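Local coordinates for protein cysteine protease (Xylella fastidiosa, PDB 3OIS) that probably cleaves peptide bonds as a papain-family cysteine protease and also binds the nucleotide uridine-5'-diphosphate, at residues C78-A86 / E234-V242. Sequence-based numbering, arbitrary orientation.
Sequences CTANALAAA and EGGHAVLCV
Ala82 lays its methyl group on the backbone of strand 234-242, with CB 3.6 Å from Val239 C, so that the helix comes close to the peptide chain itself. One helical turn before Ala82, Cys78 and Thr79 share the CB of Ala238, which points toward the helix: Cys78 SG is 4.0 Å from it and Thr79 CG2 4.1 Å. About one turn after Ala82, Leu240 extends to two alanines; chi1 of -175° puts its CG anti to the backbone N, and chi2 near 80° turns CD1 to within 3.8 Å of Ala86 CB and CD2 to 4.0 Å from Ala85 CB. At the helix start Cys78 SG sits 3.4 Å from Ala238 N and obliquely beside the ring of His237, which Trp257 stacks against. With alanines at the middle of the interface, Ala82 and Ala238, the axes of the two segments approach to 6.7 Å and run nearly parallel, 13° apart. Farther out, Ile126 touches both Thr79 and Ala238, while Thr79 OG1 is hydrogen-bonded to Glu111. The contact joins the two halves of the papain fold: the long central helix, opening with a cysteine, lies against the beta-sheet domain that presents a histidine, the pairing from which catalytic sites of this family are built.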
ATOM      1  N   CYS A  78       0.890  -3.266   5.703  1.00 11.03           N
ATOM      2  CA  CYS A  78       0.562  -2.051   4.895  1.00 11.02           C
ATOM      3  C   CYS A  78       0.561  -2.355   3.384  1.00 11.38           C
ATOM      4  O   CYS A  78      -0.326  -1.812   2.651  1.00 10.19           O
ATOM      5  CB  CYS A  78       1.505  -0.832   5.123  1.00 11.03           C
ATOM      6  SG  CYS A  78       3.246  -1.271   4.742  1.00 13.69           S
ATOM      7  N   THR A  79       1.526  -3.162   2.886  1.00 10.16           N
ATOM      8  CA  THR A  79       1.538  -3.449   1.465  1.00 10.98           C
ATOM      9  C   THR A  79       0.215  -4.129   1.088  1.00 10.22           C
ATOM     10  O   THR A  79      -0.318  -3.811   0.019  1.00 10.46           O
ATOM     11  CB  THR A  79       2.740  -4.259   0.984  1.00 11.12           C
ATOM     12  OG1 THR A  79       2.666  -5.580   1.562  1.00 13.65           O
ATOM     13  CG2 THR A  79       4.019  -3.562   1.418  1.00 14.49           C
ATOM     14  N   ALA A  80      -0.342  -5.055   1.902  1.00 10.67           N
ATOM     15  CA  ALA A  80      -1.581  -5.742   1.542  1.00 12.14           C
ATOM     16  C   ALA A  80      -2.769  -4.805   1.624  1.00 12.25           C
ATOM     17  O   ALA A  80      -3.798  -5.001   0.888  1.00 12.94           O
ATOM     18  CB  ALA A  80      -1.793  -6.835   2.502  1.00 12.71           C
ATOM     19  N   ASN A  81      -2.689  -3.845   2.547  1.00 10.13           N
ATOM     20  CA  ASN A  81      -3.764  -2.833   2.678  1.00 12.63           C
ATOM     21  C   ASN A  81      -3.827  -1.869   1.498  1.00 14.73           C
ATOM     22  O   ASN A  81      -4.934  -1.615   0.934  1.00 13.16           O
ATOM     23  CB  ASN A  81      -3.656  -2.049   3.988  1.00 12.85           C
ATOM     24  CG  ASN A  81      -4.140  -2.833   5.170  1.00 13.38           C
ATOM     25  OD1 ASN A  81      -3.499  -3.866   5.599  1.00 17.80           O
ATOM     26  ND2 ASN A  81      -5.241  -2.417   5.721  1.00 10.04           N
ATOM     27  N   ALA A  82      -2.653  -1.400   1.050  1.00 13.32           N
ATOM     28  CA  ALA A  82      -2.558  -0.548  -0.104  1.00 14.84           C
ATOM     29  C   ALA A  82      -3.031  -1.321  -1.356  1.00 14.80           C
ATOM     30  O   ALA A  82      -3.800  -0.794  -2.143  1.00 14.87           O
ATOM     31  CB  ALA A  82      -1.113  -0.033  -0.320  1.00 14.20           C
ATOM     32  N   LEU A  83      -2.561  -2.574  -1.524  1.00 13.49           N
ATOM     33  CA  LEU A  83      -2.909  -3.325  -2.694  1.00 13.99           C
ATOM     34  C   LEU A  83      -4.371  -3.796  -2.689  1.00 14.20           C
ATOM     35  O   LEU A  83      -5.009  -3.838  -3.779  1.00 14.29           O
ATOM     36  CB  LEU A  83      -1.978  -4.537  -2.833  1.00 15.02           C
ATOM     37  CG  LEU A  83      -0.579  -4.123  -3.335  1.00 13.39           C
ATOM     38  CD1 LEU A  83       0.450  -5.387  -3.177  1.00 13.97           C
ATOM     39  CD2 LEU A  83      -0.580  -3.604  -4.831  1.00 12.50           C
ATOM     40  N   ALA A  84      -4.921  -4.144  -1.516  1.00 14.41           N
ATOM     41  CA  ALA A  84      -6.378  -4.476  -1.384  1.00 14.56           C
ATOM     42  C   ALA A  84      -7.192  -3.326  -1.931  1.00 14.58           C
ATOM     43  O   ALA A  84      -8.162  -3.570  -2.701  1.00 16.41           O
ATOM     44  CB  ALA A  84      -6.761  -4.732   0.057  1.00 15.64           C
ATOM     45  N   ALA A  85      -6.796  -2.103  -1.581  1.00 13.94           N
ATOM     46  CA  ALA A  85      -7.534  -0.898  -2.031  1.00 13.69           C
ATOM     47  C   ALA A  85      -7.372  -0.683  -3.554  1.00 14.79           C
ATOM     48  O   ALA A  85      -8.328  -0.268  -4.254  1.00 13.84           O
ATOM     49  CB  ALA A  85      -7.130   0.378  -1.180  1.00 12.96           C
ATOM     50  N   ALA A  86      -6.172  -0.896  -4.126  1.00 14.50           N
ATOM     51  CA  ALA A  86      -5.995  -0.756  -5.561  1.00 14.67           C
ATOM     52  C   ALA A  86      -6.952  -1.715  -6.266  1.00 16.43           C
ATOM     53  O   ALA A  86      -7.571  -1.303  -7.270  1.00 16.27           O
ATOM     54  CB  ALA A  86      -4.518  -1.071  -5.945  1.00 16.50           C
ATOM     55  N   GLU A 234      11.383   6.161  11.632  1.00 16.25           N
ATOM     56  CA  GLU A 234      10.554   5.182  12.392  1.00 16.92           C
ATOM     57  C   GLU A 234      10.197   3.889  11.659  1.00 17.65           C
ATOM     58  O   GLU A 234       9.900   2.832  12.287  1.00 17.67           O
ATOM     59  CB  GLU A 234       9.236   5.823  12.845  1.00 18.60           C
ATOM     60  CG  GLU A 234       9.469   7.112  13.716  1.00 21.49           C
ATOM     61  CD  GLU A 234      10.230   6.810  15.020  1.00 28.60           C
ATOM     62  OE1 GLU A 234       9.977   5.766  15.669  1.00 33.11           O
ATOM     63  OE2 GLU A 234      11.104   7.576  15.392  1.00 31.48           O
ATOM     64  N   GLY A 235      10.146   3.939  10.338  1.00 15.27           N
ATOM     65  CA  GLY A 235       9.771   2.676   9.649  1.00 15.20           C
ATOM     66  C   GLY A 235       9.453   2.954   8.178  1.00 11.45           C
ATOM     67  O   GLY A 235       9.581   4.072   7.758  1.00 13.44           O
ATOM     68  N   GLY A 236       9.114   1.885   7.465  1.00 12.71           N
ATOM     69  CA  GLY A 236       8.769   1.876   6.058  1.00 11.81           C
ATOM     70  C   GLY A 236       7.282   1.591   5.915  1.00 10.67           C
ATOM     71  O   GLY A 236       6.824   0.580   6.433  1.00 11.72           O
ATOM     72  N   HIS A 237       6.578   2.480   5.202  1.00 11.17           N
ATOM     73  CA  HIS A 237       5.123   2.339   5.048  1.00 11.99           C
ATOM     74  C   HIS A 237       4.777   2.284   3.574  1.00 11.36           C
ATOM     75  O   HIS A 237       5.608   2.693   2.763  1.00 14.35           O
ATOM     76  CB  HIS A 237       4.360   3.479   5.759  1.00 12.36           C
ATOM     77  CG  HIS A 237       2.945   3.139   6.038  1.00 13.71           C
ATOM     78  ND1 HIS A 237       1.899   4.053   6.029  1.00 16.23           N
ATOM     79  CD2 HIS A 237       2.402   1.959   6.378  1.00  8.97           C
ATOM     80  CE1 HIS A 237       0.782   3.433   6.349  1.00  8.88           C
ATOM     81  NE2 HIS A 237       1.055   2.158   6.552  1.00 13.18           N
ATOM     82  N   ALA A 238       3.571   1.813   3.243  1.00 12.47           N
ATOM     83  CA  ALA A 238       3.128   1.800   1.818  1.00 13.29           C
ATOM     84  C   ALA A 238       1.655   2.126   1.829  1.00 11.53           C
ATOM     85  O   ALA A 238       0.928   1.703   2.749  1.00 10.84           O
ATOM     86  CB  ALA A 238       3.372   0.453   1.174  1.00 13.37           C
ATOM     87  N   VAL A 239       1.277   2.950   0.826  1.00 11.40           N
ATOM     88  CA  VAL A 239      -0.134   3.434   0.779  1.00 10.13           C
ATOM     89  C   VAL A 239      -0.570   3.495  -0.665  1.00 11.38           C
ATOM     90  O   VAL A 239       0.206   3.314  -1.597  1.00 12.90           O
ATOM     91  CB  VAL A 239      -0.209   4.874   1.379  1.00 12.21           C
ATOM     92  CG1 VAL A 239       0.158   4.842   2.865  1.00 10.99           C
ATOM     93  CG2 VAL A 239       0.757   5.805   0.651  1.00 12.77           C
ATOM     94  N   LEU A 240      -1.871   3.715  -0.860  1.00 10.86           N
ATOM     95  CA  LEU A 240      -2.432   4.009  -2.191  1.00 12.57           C
ATOM     96  C   LEU A 240      -2.527   5.549  -2.351  1.00 11.78           C
ATOM     97  O   LEU A 240      -3.099   6.248  -1.480  1.00 15.00           O
ATOM     98  CB  LEU A 240      -3.839   3.375  -2.303  1.00 13.00           C
ATOM     99  CG  LEU A 240      -4.470   3.531  -3.724  1.00 12.58           C
ATOM    100  CD1 LEU A 240      -3.840   2.433  -4.647  1.00 11.44           C
ATOM    101  CD2 LEU A 240      -6.020   3.341  -3.595  1.00 12.01           C
ATOM    102  N   CYS A 241      -2.003   6.094  -3.464  1.00 11.16           N
ATOM    103  CA  CYS A 241      -2.165   7.501  -3.734  1.00 11.37           C
ATOM    104  C   CYS A 241      -3.375   7.743  -4.645  1.00 11.78           C
ATOM    105  O   CYS A 241      -3.556   7.058  -5.615  1.00 13.35           O
ATOM    106  CB  CYS A 241      -0.887   8.000  -4.458  1.00 10.89           C
ATOM    107  SG  CYS A 241      -0.974   9.771  -4.864  1.00 15.26           S
ATOM    108  N   VAL A 242      -4.193   8.720  -4.305  1.00 12.38           N
ATOM    109  CA  VAL A 242      -5.473   8.837  -5.050  1.00 14.61           C
ATOM    110  C   VAL A 242      -5.668  10.176  -5.625  1.00 15.13           C
ATOM    111  O   VAL A 242      -6.762  10.478  -6.127  1.00 15.53           O
ATOM    112  CB  VAL A 242      -6.712   8.550  -4.057  1.00 15.33           C
ATOM    113  CG1 VAL A 242      -6.648   7.081  -3.544  1.00 12.43           C
ATOM    114  CG2 VAL A 242      -6.748   9.519  -2.845  1.00 13.60           C
TER